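Local structure of cellulose-binding protein (2YHG) at residues His333-Val338 against Ser365-Asp370. The protein is of uncharacterised activity, but probably binds polysaccharide and may hydrolyse glycosidic bonds through its nucleoside hydrolase-like domain. Sequence-based numbering, arbitrary orientation.
Sequences HPVPVV and SDPDGD. With CA (calcium ion), chain D.
Val335 and Ser365 form a single antiparallel, hydrogen-bonded beta bridge beside the calcium site of the C-terminal beta-sheet domain. Val335 N donates to Ser365 O at 2.8 Å, and Ser365 N returns a bond of 3.0 Å to Val335 O. Beyond this pair, Pro334 CA lies 3.5 Å from Asp366 OD1, its ring crossing the carboxylate at a slant, while Pro367 sets CD 3.2 Å from His333 O. Val335 CG2 only grazes Pro367.

With CG anti to its backbone N (chi1 -174°), Asp366 turns its carboxylate onto the calcium ion, which it grips with both oxygens, OD1 at 2.4 Å and the longer OD2 at 2.7 Å. OD2 also accepts from Asp368 N, making an Asx turn, and from Asp370 N at 3.1 Å; the two N-H groups come from opposite faces of the carboxylate plane and should fix its rotation. The type I turn Asp366-Gly369, closed by the bond from Gly369 N to Asp366 O, brings Asp368 OD2 to the same ion, and Asp370 OD2 joins from the residue just after the turn. Asn331, the carbonyl oxygen of His332 and Asp420 complete the shell, so the metal ties residues just before His333 to this aspartate-rich loop.

His333 NE2 bonds to Asp314 of helix 308-323, linking the contact to the preceding helix. Pro334 packs on Leu372 of strand 372-378 and Leu418 of strand 411-420, and further along Val338 covers Trp376 and Leu416 of the same two strands.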
loop_
_atom_site.group_PDB
_atom_site.type_symbol
_atom_site.label_atom_id
_atom_site.label_comp_id
_atom_site.label_asym_id
_atom_site.label_seq_id
_atom_site.Cartn_x
_atom_site.Cartn_y
_atom_site.Cartn_z
ATOM N N HIS A 333 10.873 -13.413 -6.431
ATOM C CA HIS A 333 9.725 -13.239 -7.304
ATOM C C HIS A 333 10.093 -13.370 -8.778
ATOM O O HIS A 333 11.140 -12.880 -9.203
ATOM C CB HIS A 333 9.043 -11.923 -7.054
ATOM C CG HIS A 333 8.754 -11.676 -5.614
ATOM N ND1 HIS A 333 9.730 -11.396 -4.684
ATOM C CD2 HIS A 333 7.580 -11.695 -4.954
ATOM C CE1 HIS A 333 9.152 -11.217 -3.505
ATOM N NE2 HIS A 333 7.848 -11.435 -3.634
ATOM N N PRO A 334 9.158 -13.887 -9.580
ATOM C CA PRO A 334 9.365 -13.850 -11.025
ATOM C C PRO A 334 9.247 -12.422 -11.547
ATOM O O PRO A 334 8.739 -11.520 -10.864
ATOM C CB PRO A 334 8.250 -14.733 -11.555
ATOM C CG PRO A 334 7.223 -14.794 -10.490
ATOM C CD PRO A 334 7.904 -14.570 -9.202
ATOM N N VAL A 335 9.770 -12.229 -12.753
ATOM C CA VAL A 335 9.962 -10.927 -13.349
ATOM C C VAL A 335 9.151 -10.847 -14.658
ATOM O O VAL A 335 9.466 -11.536 -15.636
ATOM C CB VAL A 335 11.436 -10.666 -13.625
ATOM C CG1 VAL A 335 11.567 -9.329 -14.363
ATOM C CG2 VAL A 335 12.237 -10.686 -12.311
ATOM N N PRO A 336 8.074 -10.057 -14.677
ATOM C CA PRO A 336 7.237 -10.054 -15.877
ATOM C C PRO A 336 7.808 -9.193 -16.983
ATOM O O PRO A 336 8.341 -8.112 -16.740
ATOM C CB PRO A 336 5.925 -9.411 -15.430
ATOM C CG PRO A 336 5.984 -9.323 -14.029
ATOM C CD PRO A 336 7.406 -9.389 -13.555
ATOM N N VAL A 337 7.578 -9.632 -18.213
ATOM C CA VAL A 337 7.782 -8.832 -19.416
ATOM C C VAL A 337 6.575 -9.053 -20.306
ATOM O O VAL A 337 6.127 -10.187 -20.402
ATOM C CB VAL A 337 9.084 -9.271 -20.140
ATOM C CG1 VAL A 337 9.228 -8.533 -21.466
ATOM C CG2 VAL A 337 10.302 -9.055 -19.223
ATOM N N VAL A 338 6.017 -7.986 -20.880
ATOM C CA VAL A 338 4.910 -8.097 -21.816
ATOM C C VAL A 338 5.278 -7.309 -23.069
ATOM O O VAL A 338 5.588 -6.147 -23.004
ATOM C CB VAL A 338 3.603 -7.577 -21.215
ATOM C CG1 VAL A 338 2.492 -7.615 -22.255
ATOM C CG2 VAL A 338 3.225 -8.402 -19.988
ATOM N N SER A 365 10.863 -13.929 -16.717
ATOM C CA SER A 365 11.914 -14.796 -16.232
ATOM C C SER A 365 11.719 -15.040 -14.747
ATOM O O SER A 365 10.959 -14.335 -14.074
ATOM C CB SER A 365 13.295 -14.200 -16.507
ATOM O OG SER A 365 13.434 -12.937 -15.854
ATOM N N ASP A 366 12.474 -15.995 -14.214
ATOM C CA ASP A 366 12.575 -16.169 -12.782
ATOM C C ASP A 366 14.010 -16.238 -12.358
ATOM O O ASP A 366 14.783 -17.026 -12.910
ATOM C CB ASP A 366 11.876 -17.415 -12.345
ATOM C CG ASP A 366 11.838 -17.535 -10.849
ATOM O OD1 ASP A 366 10.978 -16.890 -10.238
ATOM O OD2 ASP A 366 12.730 -18.191 -10.263
ATOM N N PRO A 367 14.382 -15.446 -11.338
ATOM C CA PRO A 367 15.818 -15.322 -11.024
ATOM C C PRO A 367 16.385 -16.535 -10.305
ATOM O O PRO A 367 17.611 -16.706 -10.204
ATOM C CB PRO A 367 15.874 -14.088 -10.115
ATOM C CG PRO A 367 14.473 -14.030 -9.503
ATOM C CD PRO A 367 13.544 -14.465 -10.603
ATOM N N ASP A 368 15.517 -17.428 -9.864
ATOM C CA ASP A 368 15.972 -18.671 -9.248
ATOM C C ASP A 368 16.023 -19.812 -10.252
ATOM O O ASP A 368 16.411 -20.919 -9.898
ATOM C CB ASP A 368 15.049 -19.064 -8.105
ATOM C CG ASP A 368 14.747 -17.922 -7.188
ATOM O OD1 ASP A 368 15.680 -17.521 -6.460
ATOM O OD2 ASP A 368 13.615 -17.372 -7.239
ATOM N N GLY A 369 15.545 -19.573 -11.472
ATOM C CA GLY A 369 15.431 -20.610 -12.475
ATOM C C GLY A 369 14.215 -21.483 -12.259
ATOM O O GLY A 369 14.169 -22.600 -12.770
ATOM N N ASP A 370 13.215 -20.978 -11.529
ATOM C CA ASP A 370 11.975 -21.718 -11.402
ATOM C C ASP A 370 11.230 -21.749 -12.741
ATOM O O ASP A 370 11.422 -20.882 -13.587
ATOM C CB ASP A 370 11.051 -21.043 -10.379
ATOM C CG ASP A 370 11.667 -20.881 -8.988
ATOM O OD1 ASP A 370 12.431 -21.767 -8.570
ATOM O OD2 ASP A 370 11.251 -19.949 -8.284
HETATM CA CA CA D . 11.393 -17.683 -8.021
#